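Side-chain contacts in cytolethal distending toxin protein C (Haemophilus ducreyi, PDB 1SR4), which forms a bacterial genotoxin with the A and B subunits and, as a lectin-like chain, probably helps bind carbohydrate on target cells: residues Pro18-Arg23 with Val66-Val71; Gln29-Asp34 with Asp122-Glu127; Thr44-Ile49 with Lys82-Cys87; Glu55-Lys58 with Thr64-Gln67; Leu106-Asp109 with Phe114-Thr117. All coordinates share one frame; numbering follows the deposited sequence.

Interaction 1: Pro18-Arg23 with Val66-Val71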
# COMPACT_ATOMS: atom_id res chain seq x y z
N PRO C 18 7.94 -3.87 10.72
CA PRO C 18 6.93 -4.71 10.10
C PRO C 18 7.42 -6.15 9.91
O PRO C 18 8.62 -6.38 9.68
CB PRO C 18 6.66 -4.02 8.76
CG PRO C 18 7.96 -3.39 8.44
CD PRO C 18 8.45 -2.87 9.76
N ARG C 19 6.50 -7.10 10.00
CA ARG C 19 6.79 -8.51 9.84
C ARG C 19 6.51 -8.90 8.39
O ARG C 19 5.50 -8.49 7.83
CB ARG C 19 5.89 -9.33 10.77
CG ARG C 19 6.26 -10.79 10.87
CD ARG C 19 7.49 -10.95 11.76
NE ARG C 19 7.20 -10.55 13.13
CZ ARG C 19 6.61 -11.34 14.03
NH1 ARG C 19 6.23 -12.57 13.70
NH2 ARG C 19 6.40 -10.89 15.26
N ILE C 20 7.38 -9.70 7.77
CA ILE C 20 7.18 -10.12 6.39
C ILE C 20 7.70 -11.53 6.17
O ILE C 20 8.36 -12.12 7.05
CB ILE C 20 8.00 -9.25 5.40
CG1 ILE C 20 9.49 -9.53 5.63
CG2 ILE C 20 7.70 -7.75 5.59
CD1 ILE C 20 10.44 -8.97 4.57
N SER C 21 7.40 -12.08 4.99
CA SER C 21 7.98 -13.33 4.56
C SER C 21 8.57 -12.85 3.23
O SER C 21 7.97 -12.03 2.54
CB SER C 21 6.97 -14.45 4.35
OG SER C 21 6.82 -15.22 5.54
N LEU C 22 9.77 -13.32 2.90
CA LEU C 22 10.45 -12.94 1.68
C LEU C 22 10.40 -14.14 0.75
O LEU C 22 10.95 -15.19 1.06
CB LEU C 22 11.91 -12.59 2.01
CG LEU C 22 12.84 -12.07 0.91
CD1 LEU C 22 12.26 -10.81 0.27
CD2 LEU C 22 14.20 -11.76 1.55
N ARG C 23 9.74 -13.98 -0.40
CA ARG C 23 9.59 -15.07 -1.35
C ARG C 23 10.13 -14.77 -2.75
O ARG C 23 9.95 -13.69 -3.28
CB ARG C 23 8.11 -15.45 -1.51
CG ARG C 23 7.41 -15.98 -0.27
CD ARG C 23 5.94 -16.23 -0.57
NE ARG C 23 5.17 -16.66 0.59
CZ ARG C 23 4.81 -17.92 0.83
NH1 ARG C 23 5.16 -18.90 -0.01
NH2 ARG C 23 4.10 -18.21 1.92
N VAL C 66 18.50 -2.17 3.81
CA VAL C 66 17.78 -2.84 4.89
C VAL C 66 18.50 -4.08 5.38
O VAL C 66 19.55 -4.47 4.87
CB VAL C 66 16.36 -3.33 4.43
CG1 VAL C 66 15.54 -2.17 3.84
CG2 VAL C 66 16.50 -4.47 3.41
N GLN C 67 17.92 -4.69 6.40
CA GLN C 67 18.42 -5.94 6.94
C GLN C 67 17.15 -6.74 7.17
O GLN C 67 16.09 -6.17 7.41
CB GLN C 67 19.16 -5.75 8.26
CG GLN C 67 20.49 -5.01 8.15
CD GLN C 67 21.12 -4.80 9.52
OE1 GLN C 67 20.51 -4.20 10.40
NE2 GLN C 67 22.34 -5.30 9.70
N PHE C 68 17.25 -8.06 7.08
CA PHE C 68 16.11 -8.93 7.34
C PHE C 68 16.49 -9.59 8.67
O PHE C 68 17.41 -10.41 8.73
CB PHE C 68 15.97 -9.96 6.22
CG PHE C 68 15.78 -9.34 4.86
CD1 PHE C 68 14.60 -8.67 4.55
CD2 PHE C 68 16.81 -9.35 3.92
CE1 PHE C 68 14.45 -8.02 3.31
CE2 PHE C 68 16.66 -8.70 2.69
CZ PHE C 68 15.48 -8.04 2.39
N LYS C 69 15.79 -9.21 9.73
CA LYS C 69 16.06 -9.70 11.08
C LYS C 69 15.14 -10.81 11.57
O LYS C 69 13.94 -10.81 11.32
CB LYS C 69 16.00 -8.52 12.06
CG LYS C 69 16.26 -8.87 13.52
CD LYS C 69 15.98 -7.66 14.41
CE LYS C 69 15.99 -8.02 15.90
NZ LYS C 69 15.03 -9.13 16.19
N VAL C 70 15.74 -11.76 12.28
CA VAL C 70 15.03 -12.89 12.85
C VAL C 70 14.18 -12.38 14.01
O VAL C 70 14.60 -11.51 14.77
CB VAL C 70 16.02 -13.95 13.41
CG1 VAL C 70 15.27 -15.06 14.14
CG2 VAL C 70 16.84 -14.55 12.26
N VAL C 71 12.98 -12.92 14.13
CA VAL C 71 12.11 -12.51 15.22
C VAL C 71 12.71 -12.99 16.56
O VAL C 71 13.04 -14.16 16.71
CB VAL C 71 10.71 -13.14 15.07
CG1 VAL C 71 9.85 -12.82 16.30
CG2 VAL C 71 10.03 -12.61 13.79

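Interaction 2: Gln29-Asp34 with Asp122-Glu127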
# COMPACT_ATOMS: atom_id res chain seq x y z
N GLN C 29 8.98 -19.87 -2.83
CA GLN C 29 9.39 -20.38 -1.52
C GLN C 29 9.87 -19.26 -0.60
O GLN C 29 10.61 -18.38 -1.02
CB GLN C 29 10.53 -21.39 -1.67
CG GLN C 29 10.18 -22.63 -2.49
CD GLN C 29 11.35 -23.58 -2.60
OE1 GLN C 29 12.46 -23.19 -2.96
NE2 GLN C 29 11.11 -24.85 -2.28
N PRO C 30 9.44 -19.26 0.67
CA PRO C 30 9.92 -18.18 1.53
C PRO C 30 11.37 -18.47 1.98
O PRO C 30 11.74 -19.64 2.16
CB PRO C 30 8.95 -18.21 2.71
CG PRO C 30 8.53 -19.65 2.77
CD PRO C 30 8.39 -20.06 1.33
N VAL C 31 12.18 -17.43 2.10
CA VAL C 31 13.56 -17.58 2.55
C VAL C 31 13.39 -17.89 4.04
O VAL C 31 12.64 -17.20 4.73
CB VAL C 31 14.37 -16.28 2.35
CG1 VAL C 31 15.78 -16.44 2.90
CG2 VAL C 31 14.42 -15.93 0.85
N LYS C 32 14.06 -18.93 4.52
CA LYS C 32 13.92 -19.32 5.92
C LYS C 32 15.14 -19.03 6.78
O LYS C 32 16.25 -18.86 6.27
CB LYS C 32 13.61 -20.81 6.02
CG LYS C 32 12.21 -21.22 5.56
CD LYS C 32 12.02 -22.72 5.82
CE LYS C 32 10.57 -23.17 5.69
NZ LYS C 32 10.43 -24.59 6.13
N ASN C 33 14.93 -18.95 8.09
CA ASN C 33 16.04 -18.76 9.01
C ASN C 33 16.17 -20.07 9.78
O ASN C 33 15.26 -20.89 9.79
CB ASN C 33 15.82 -17.55 9.94
CG ASN C 33 14.65 -17.73 10.89
OD1 ASN C 33 14.70 -18.53 11.82
ND2 ASN C 33 13.58 -16.97 10.67
N ASP C 34 17.32 -20.26 10.41
CA ASP C 34 17.62 -21.47 11.15
C ASP C 34 17.37 -21.33 12.65
O ASP C 34 17.64 -22.25 13.41
CB ASP C 34 19.08 -21.84 10.90
CG ASP C 34 19.96 -20.59 10.69
OD1 ASP C 34 19.79 -19.87 9.67
OD2 ASP C 34 20.83 -20.34 11.55
N ASP C 122 15.19 -24.29 -3.89
CA ASP C 122 16.28 -24.18 -2.95
C ASP C 122 17.63 -23.69 -3.53
O ASP C 122 18.70 -24.05 -3.05
CB ASP C 122 16.40 -25.55 -2.26
CG ASP C 122 15.04 -26.05 -1.76
OD1 ASP C 122 14.47 -25.40 -0.85
OD2 ASP C 122 14.51 -27.06 -2.27
N ASP C 123 17.55 -22.85 -4.57
CA ASP C 123 18.72 -22.23 -5.22
C ASP C 123 18.68 -20.77 -4.77
O ASP C 123 17.66 -20.10 -4.91
CB ASP C 123 18.60 -22.29 -6.75
CG ASP C 123 19.62 -21.37 -7.46
OD1 ASP C 123 20.83 -21.66 -7.39
OD2 ASP C 123 19.21 -20.36 -8.08
N LEU C 124 19.77 -20.28 -4.22
CA LEU C 124 19.81 -18.91 -3.76
C LEU C 124 21.25 -18.43 -3.83
O LEU C 124 22.10 -18.92 -3.11
CB LEU C 124 19.31 -18.81 -2.31
CG LEU C 124 19.04 -17.41 -1.76
CD1 LEU C 124 17.88 -16.78 -2.52
CD2 LEU C 124 18.69 -17.48 -0.27
N LYS C 125 21.51 -17.47 -4.70
CA LYS C 125 22.86 -16.96 -4.81
C LYS C 125 22.91 -15.47 -5.04
O LYS C 125 21.89 -14.84 -5.35
CB LYS C 125 23.61 -17.69 -5.92
CG LYS C 125 22.81 -17.94 -7.17
CD LYS C 125 23.47 -19.02 -8.03
CE LYS C 125 23.61 -20.33 -7.27
NZ LYS C 125 24.24 -21.42 -8.08
N LEU C 126 24.10 -14.92 -4.86
CA LEU C 126 24.37 -13.50 -5.01
C LEU C 126 25.31 -13.40 -6.20
O LEU C 126 26.49 -13.74 -6.10
CB LEU C 126 25.04 -13.00 -3.73
CG LEU C 126 25.23 -11.52 -3.47
CD1 LEU C 126 23.89 -10.82 -3.35
CD2 LEU C 126 26.03 -11.37 -2.18
N GLU C 127 24.79 -12.94 -7.33
CA GLU C 127 25.61 -12.85 -8.54
C GLU C 127 25.71 -11.47 -9.18
O GLU C 127 24.83 -10.62 -9.00
CB GLU C 127 25.08 -13.83 -9.59
CG GLU C 127 23.61 -13.65 -9.93
CD GLU C 127 23.10 -14.66 -10.96
OE1 GLU C 127 23.63 -14.68 -12.10
OE2 GLU C 127 22.18 -15.43 -10.64
O HOH W 1 11.72 -28.04 -1.62

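Interaction 3: Thr44-Ile49 with Lys82-Cys87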
# COMPACT_ATOMS: atom_id res chain seq x y z
N THR C 44 9.85 -18.75 8.79
CA THR C 44 9.63 -18.07 7.52
C THR C 44 9.42 -16.56 7.69
O THR C 44 9.21 -15.84 6.71
CB THR C 44 8.39 -18.61 6.77
OG1 THR C 44 7.21 -18.33 7.54
CG2 THR C 44 8.50 -20.12 6.54
N HIS C 45 9.49 -16.10 8.94
CA HIS C 45 9.30 -14.68 9.27
C HIS C 45 10.60 -13.89 9.43
O HIS C 45 11.60 -14.42 9.92
CB HIS C 45 8.52 -14.51 10.58
CG HIS C 45 7.09 -14.95 10.52
ND1 HIS C 45 6.13 -14.42 11.35
CD2 HIS C 45 6.47 -15.88 9.76
CE1 HIS C 45 4.97 -15.01 11.11
NE2 HIS C 45 5.15 -15.90 10.15
N TRP C 46 10.53 -12.62 9.04
CA TRP C 46 11.64 -11.68 9.17
C TRP C 46 11.04 -10.34 9.53
O TRP C 46 9.89 -10.03 9.17
CB TRP C 46 12.39 -11.49 7.85
CG TRP C 46 12.95 -12.74 7.29
CD1 TRP C 46 12.37 -13.57 6.37
CD2 TRP C 46 14.22 -13.32 7.60
NE1 TRP C 46 13.22 -14.62 6.08
CE2 TRP C 46 14.36 -14.49 6.83
CE3 TRP C 46 15.27 -12.95 8.45
CZ2 TRP C 46 15.50 -15.30 6.89
CZ3 TRP C 46 16.39 -13.74 8.51
CH2 TRP C 46 16.50 -14.90 7.73
N GLU C 47 11.82 -9.54 10.24
CA GLU C 47 11.43 -8.18 10.59
C GLU C 47 12.22 -7.33 9.61
O GLU C 47 13.43 -7.53 9.44
CB GLU C 47 11.84 -7.85 12.03
CG GLU C 47 11.14 -8.74 13.05
CD GLU C 47 11.62 -8.50 14.47
OE1 GLU C 47 12.76 -8.00 14.63
OE2 GLU C 47 10.88 -8.85 15.41
N LEU C 48 11.54 -6.40 8.96
CA LEU C 48 12.21 -5.56 7.99
C LEU C 48 12.69 -4.29 8.68
O LEU C 48 11.88 -3.52 9.16
CB LEU C 48 11.24 -5.21 6.85
CG LEU C 48 11.83 -4.40 5.69
CD1 LEU C 48 12.82 -5.29 4.92
CD2 LEU C 48 10.71 -3.93 4.74
N ILE C 49 14.00 -4.08 8.75
CA ILE C 49 14.51 -2.88 9.39
C ILE C 49 15.41 -2.09 8.44
O ILE C 49 16.16 -2.67 7.67
CB ILE C 49 15.27 -3.22 10.70
CG1 ILE C 49 16.50 -4.07 10.39
CG2 ILE C 49 14.37 -4.00 11.66
CD1 ILE C 49 17.74 -3.23 10.13
N LYS C 82 24.25 -21.06 8.15
CA LYS C 82 22.99 -21.66 7.75
C LYS C 82 21.95 -20.66 7.26
O LYS C 82 20.77 -20.97 7.22
CB LYS C 82 22.41 -22.47 8.91
CG LYS C 82 23.37 -23.49 9.50
CD LYS C 82 23.84 -24.48 8.45
CE LYS C 82 22.68 -25.31 7.91
NZ LYS C 82 23.10 -26.17 6.75
N GLY C 83 22.39 -19.45 6.90
CA GLY C 83 21.44 -18.46 6.40
C GLY C 83 21.33 -17.16 7.18
O GLY C 83 20.62 -16.26 6.75
N THR C 84 22.00 -17.07 8.33
CA THR C 84 21.99 -15.86 9.14
C THR C 84 23.32 -15.69 9.86
O THR C 84 24.10 -16.63 9.98
CB THR C 84 20.93 -15.89 10.28
OG1 THR C 84 21.21 -17.00 11.15
CG2 THR C 84 19.51 -16.00 9.74
N THR C 85 23.56 -14.47 10.33
CA THR C 85 24.75 -14.17 11.11
C THR C 85 24.38 -12.96 11.96
O THR C 85 23.27 -12.42 11.84
CB THR C 85 26.02 -13.90 10.22
OG1 THR C 85 27.17 -13.81 11.08
CG2 THR C 85 25.90 -12.58 9.46
N ASP C 86 25.28 -12.55 12.85
CA ASP C 86 25.05 -11.40 13.72
C ASP C 86 24.71 -10.17 12.88
O ASP C 86 25.38 -9.87 11.88
CB ASP C 86 26.31 -11.13 14.54
CG ASP C 86 26.07 -10.13 15.66
OD1 ASP C 86 25.63 -8.99 15.38
OD2 ASP C 86 26.32 -10.49 16.83
N CYS C 87 23.68 -9.43 13.30
CA CYS C 87 23.25 -8.25 12.56
C CYS C 87 24.32 -7.17 12.47
O CYS C 87 24.32 -6.38 11.53
CB CYS C 87 21.95 -7.68 13.15
SG CYS C 87 20.46 -8.75 12.94

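Interaction 4: Glu55-Lys58 with Thr64-Gln67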
# COMPACT_ATOMS: atom_id res chain seq x y z
N GLU C 55 28.09 3.90 5.00
CA GLU C 55 29.27 3.37 4.33
C GLU C 55 29.05 2.67 3.00
O GLU C 55 30.02 2.31 2.33
CB GLU C 55 30.02 2.41 5.26
CG GLU C 55 29.23 1.17 5.63
CD GLU C 55 28.36 1.37 6.85
OE1 GLU C 55 27.65 2.39 6.92
OE2 GLU C 55 28.38 0.50 7.74
N TYR C 56 27.79 2.49 2.59
CA TYR C 56 27.50 1.80 1.34
C TYR C 56 26.80 2.69 0.32
O TYR C 56 26.06 2.19 -0.54
CB TYR C 56 26.63 0.56 1.61
CG TYR C 56 27.17 -0.38 2.68
CD1 TYR C 56 28.36 -1.08 2.48
CD2 TYR C 56 26.52 -0.53 3.90
CE1 TYR C 56 28.88 -1.92 3.48
CE2 TYR C 56 27.04 -1.36 4.90
CZ TYR C 56 28.22 -2.05 4.69
OH TYR C 56 28.76 -2.83 5.69
N GLU C 57 27.01 3.99 0.38
CA GLU C 57 26.32 4.86 -0.56
C GLU C 57 26.80 4.79 -2.01
O GLU C 57 26.01 5.03 -2.92
CB GLU C 57 26.37 6.32 -0.09
CG GLU C 57 25.59 6.54 1.18
CD GLU C 57 24.12 6.14 1.05
OE1 GLU C 57 23.41 6.81 0.28
OE2 GLU C 57 23.69 5.17 1.72
N LYS C 58 28.05 4.42 -2.24
CA LYS C 58 28.54 4.40 -3.61
C LYS C 58 27.80 3.45 -4.55
O LYS C 58 27.58 3.79 -5.70
CB LYS C 58 30.05 4.12 -3.64
CG LYS C 58 30.46 2.65 -3.61
CD LYS C 58 31.86 2.49 -4.22
CE LYS C 58 32.28 1.02 -4.35
NZ LYS C 58 32.44 0.35 -3.03
N THR C 64 16.90 1.14 -1.28
CA THR C 64 16.76 1.35 0.16
C THR C 64 17.53 0.27 0.92
O THR C 64 17.27 -0.92 0.76
CB THR C 64 15.28 1.26 0.59
OG1 THR C 64 14.53 2.27 -0.10
CG2 THR C 64 15.15 1.44 2.11
N LEU C 65 18.47 0.69 1.76
CA LEU C 65 19.27 -0.27 2.51
C LEU C 65 18.49 -0.84 3.69
O LEU C 65 17.88 -0.10 4.45
CB LEU C 65 20.58 0.39 2.99
CG LEU C 65 21.43 0.97 1.85
CD1 LEU C 65 22.76 1.45 2.41
CD2 LEU C 65 21.68 -0.08 0.76
N VAL C 66 18.50 -2.17 3.81
CA VAL C 66 17.78 -2.84 4.89
C VAL C 66 18.50 -4.08 5.38
O VAL C 66 19.55 -4.47 4.87
CB VAL C 66 16.36 -3.33 4.43
CG1 VAL C 66 15.54 -2.17 3.84
CG2 VAL C 66 16.50 -4.47 3.41
N GLN C 67 17.92 -4.69 6.40
CA GLN C 67 18.42 -5.94 6.94
C GLN C 67 17.15 -6.74 7.17
O GLN C 67 16.09 -6.17 7.41
CB GLN C 67 19.16 -5.75 8.26
CG GLN C 67 20.49 -5.01 8.15
CD GLN C 67 21.12 -4.80 9.52
OE1 GLN C 67 20.51 -4.20 10.40
NE2 GLN C 67 22.34 -5.30 9.70

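Interaction 5: Leu106-Asp109 with Phe114-Thr117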
# COMPACT_ATOMS: atom_id res chain seq x y z
N LEU C 106 13.97 -6.14 -6.65
CA LEU C 106 15.24 -6.77 -6.97
C LEU C 106 15.94 -6.54 -5.63
O LEU C 106 15.62 -5.57 -4.93
CB LEU C 106 16.00 -6.01 -8.07
CG LEU C 106 15.95 -6.59 -9.48
CD1 LEU C 106 14.54 -6.43 -10.01
CD2 LEU C 106 16.96 -5.86 -10.39
N ILE C 107 16.86 -7.40 -5.24
CA ILE C 107 17.56 -7.19 -3.99
C ILE C 107 19.05 -7.34 -4.20
O ILE C 107 19.51 -8.38 -4.68
CB ILE C 107 17.13 -8.20 -2.89
CG1 ILE C 107 15.62 -8.11 -2.65
CG2 ILE C 107 17.90 -7.89 -1.59
CD1 ILE C 107 15.10 -9.11 -1.61
N LYS C 108 19.81 -6.29 -3.86
CA LYS C 108 21.26 -6.37 -4.00
C LYS C 108 21.90 -6.34 -2.63
O LYS C 108 21.26 -5.96 -1.64
CB LYS C 108 21.78 -5.18 -4.83
CG LYS C 108 21.17 -5.09 -6.22
CD LYS C 108 22.10 -4.43 -7.21
CE LYS C 108 21.90 -2.94 -7.28
NZ LYS C 108 22.77 -2.34 -8.34
N ASP C 109 23.16 -6.79 -2.55
CA ASP C 109 23.88 -6.72 -1.29
C ASP C 109 24.49 -5.31 -1.32
O ASP C 109 24.80 -4.78 -2.40
CB ASP C 109 24.96 -7.81 -1.18
CG ASP C 109 26.09 -7.63 -2.18
OD1 ASP C 109 25.82 -7.63 -3.40
OD2 ASP C 109 27.25 -7.50 -1.73
N PHE C 114 25.88 -6.78 -5.93
CA PHE C 114 25.46 -7.97 -6.68
C PHE C 114 23.96 -8.17 -6.42
O PHE C 114 23.43 -7.62 -5.46
CB PHE C 114 26.20 -9.22 -6.19
CG PHE C 114 27.63 -9.34 -6.66
CD1 PHE C 114 28.27 -8.30 -7.30
CD2 PHE C 114 28.34 -10.52 -6.43
CE1 PHE C 114 29.61 -8.42 -7.69
CE2 PHE C 114 29.67 -10.64 -6.81
CZ PHE C 114 30.30 -9.59 -7.45
N CYS C 115 23.30 -8.98 -7.25
CA CYS C 115 21.86 -9.24 -7.11
C CYS C 115 21.58 -10.63 -6.54
O CYS C 115 22.25 -11.60 -6.87
CB CYS C 115 21.16 -9.16 -8.47
SG CYS C 115 21.03 -7.54 -9.29
N ILE C 116 20.55 -10.74 -5.69
CA ILE C 116 20.17 -12.04 -5.14
C ILE C 116 19.22 -12.66 -6.16
O ILE C 116 18.24 -12.04 -6.55
CB ILE C 116 19.41 -11.88 -3.80
CG1 ILE C 116 20.33 -11.26 -2.75
CG2 ILE C 116 18.87 -13.25 -3.35
CD1 ILE C 116 19.69 -11.16 -1.36
N THR C 117 19.50 -13.88 -6.57
CA THR C 117 18.64 -14.55 -7.55
C THR C 117 18.29 -15.96 -7.09
O THR C 117 18.95 -16.52 -6.22
CB THR C 117 19.35 -14.69 -8.93
OG1 THR C 117 20.52 -15.50 -8.77
CG2 THR C 117 19.73 -13.33 -9.48
O HOH W 2 17.44 -9.47 -7.18

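Interaction 1: Pro18-Arg23 with Val66-Val71
Leu22 reaches over the ring of Phe68 in the core of this ricin-like beta-trefoil. The two residues lie on strands 19-24 and 64-69, which flank strand 46-50 in the same antiparallel sheet. The contact is therefore made by side chains reaching past the middle strand. Leu22 CG stands anti to the backbone N (chi1 -176°), which sends the isobutyl group toward the ring. Its CD2 lies 4.0 Å from the centroid of the Phe68 ring and 8° off the ring normal. This is a CH-pi contact of a methyl over the middle of one face. The two side chains run at about a right angle to each other.

Ile20 meets the same ring from a different quarter. Its CG1 sits in the crowded position between the backbone N and the carbonyl carbon (chi1 67°), and the chain is then extended to CD1. That methyl approaches Phe68 CD1 at 4.2 Å, obliquely, as a looser apolar touch. Trp46 and Leu48 of the middle strand and Phe77 also pack on Phe68.

The other end of the contact is less buried and of another kind. Arg19 bends at its second and third torsions, and the end of the chain comes nearer Val71. The polar end is held elsewhere, by a hydrogen bond from NH1 to His45 ND1. Arg19 O is bound by Gln247 of the toxin's B subunit. The valine methyl CG2 lies 3.6 Å from Arg19 NE. It rides 3.4 Å above the guanidinium plane, displaced toward the rim of that group.

Interaction 2: Gln29-Asp34 with Asp122-Glu127
Gln29 and Asp122 make the close part of this surface contact. The backbone N of Asp122 donates to Gln29 OE1 at 3.1 Å. The bond is nearly straight, 175° at the hydrogen, and it meets a lone pair in the plane of the amide. Gln29 is extended beyond CG, which carries the amide across to the Asp122 backbone. The Asp122 carboxylate then crosses the glutamine at about a right angle, its plane turned 49° from that of the amide.

The outer side is looser and wet. A water accepts a weak bond from Gln29 NE2 at 3.3 Å and donates to Asp122 OD2 at 3.0 Å. It thus joins the two side chains, whose own polar ends stay further apart: Asp122 OD1 is 3.7 Å from Gln29 NE2.

Deeper in, Val31 CG1 and Leu124 CD2 meet at 4.4 Å, a light apolar touch.

The contact ties the loop after strand 19-24 to the approach to strand 125-127. Val31 pairs by its backbone with Leu22 of strand 19-24, while Leu124 lies against Ile116 of strand 115-117. Strands 75-77 and 144-147 pack on both Val31 and Leu124 through Phe77 and Trp144.

Interaction 3: Thr44-Ile49 with Lys82-Cys87
Trp46 meets Thr84 with the far corner of its indole. The tryptophan lies on strand 46-50 of the large antiparallel sheet of the beta-trefoil. The threonine belongs to the short strand 84-86, which pairs with strand 75-77. From CB, the Trp46 side chain leaves with CG anti to the carbonyl carbon, beside the backbone N (chi1 -58°). This torsion carries the end of the indole nearer to Thr84.

Along one side of the indole, NE1 donates to Val31 O in the loop after strand 19-24. That bond helps fix the rotation of the ring, on which Phe68 and Asn33 also pack. On the other side, CE3 packs against the backbone oxygen of Phe68. Further out, CZ3 lies 4.0 Å from Thr84 CG2. The tip atom CH2 comes closer, 3.8 Å from the same methyl. Thr84 CG2 sits at the ring edge, near its plane, and so does not stack on a face. Gly83 O stands 4.4 Å from Trp46 CH2, at an oblique angle. Gly83 has a positive phi (120°), where a CB would jam against the carbonyl O of Lys82.

Thr84 turns its methyl to the indole. Its hydroxyl OG1 has a weak hydrogen bond to Asp34 OD2. The polar groups thus find partners outside this contact. What remains between the two segments is a small van der Waals touch of a methyl on an aromatic edge.

Interaction 4: Glu55-Lys58 with Thr64-Gln67
Tyr56 and the carboxylate of Glu57 are the flat groups beside Leu65. Glu55 CG lies over one face of the Tyr56 ring, 3.4 Å above the plane and over the centre. At the far rim the hydroxyl OH is hydrogen-bonded to Asp91 and Thr90, and Ala110 packs on the side chain. Leu65 meets neither the face nor the hydroxyl. Its CD1 touches the root of the tyrosine, 4.1 Å from Tyr56 CB.

The Glu57 carboxylate reaches the same methyl. The glutamate CB points away from strand 64-69, but the chain bends at chi2 (-58°) and brings its end back. Glu57 OE2 comes to 3.9 Å from Leu65 CD1. Its other oxygen, OE1, makes a salt bridge with Arg60 NE, within the loop between strands 46-50 and 64-69. Arg60 and Tyr51 also pack against Leu65.

Leu65 itself holds a nearly straight chi2 (-173°), which carries CD1 outward from the strand to the loop. This contact closes the loop of 55-58 onto the start of strand 64-69 of the beta-trefoil. Tyr56 OH and Glu57 OE1 have partners elsewhere. Between the segments, one leucine methyl lies against Tyr56 CB and Glu57 OE2, a van der Waals contact that offers OE2 no polar partner.

Interaction 5: Leu106-Asp109 with Phe114-Thr117
Ile107 and Ile116 join strands 105-109 and 115-117 of the beta-trefoil, which follow each other across a short turn. The pairing is brief, with a single bridge, Lys108 with Cys115, and the strands run 124° apart. Ile116 N donates to Ile107 O at 2.8 Å. Beside this bond the methyls Ile107 CG2 and Ile116 CD1 touch at 3.7 Å. The stem of Lys108 runs past Cys115, with Lys108 CD 3.9 Å from Cys115 SG.

Asp109 holds the turn end. Its CG lies between the backbone N and the carbonyl carbon (chi1 66°), which places OD1 near the Phe114 backbone. Phe114 N donates to Asp109 OD1 at 2.7 Å, in a bent bond (140° at the hydrogen). The second oxygen, OD2, takes the N-H of Leu112 within the turn. One carboxylate thus ties together the connection between the strands.

In the next shell, Phe95 of strand 95-99, the neighbour of 105-109 in the sheet, packs on both isoleucines. Cys115 is disulfide-bonded to Cys129, and Lys108 NZ is paired with Asp61. Leu126 of strand 125-127 packs on Asp109, Phe114 and Ile116. At the opposite end from Asp109, a water receives the N-H of Ile107 at 2.9 Å and lies 2.8 Å from Ile116 O, which accepts from Trp144 NE1.

In the fold
Interactions 1 and 5 are buried and meet in the core, where Ile107 packs on both Leu22 and Phe68. Interaction 1 is mostly apolar; interaction 5 adds backbone pairing. Interaction 3 is partly buried. Its Trp46 sits on the strand between the two that interaction 1 bridges, and it bonds to Val31 of interaction 2. Interaction 2 lies at the surface and relies on one polar bond, a water and a light apolar touch. Its strand 125-127 pairs with strand 115-117 of interaction 5. Interaction 4 is buried too, though far from the chain centre. It shares strand 64-69 with interaction 1, about 16 Å between centres. There a loop packs on a leucine instead of an aromatic core.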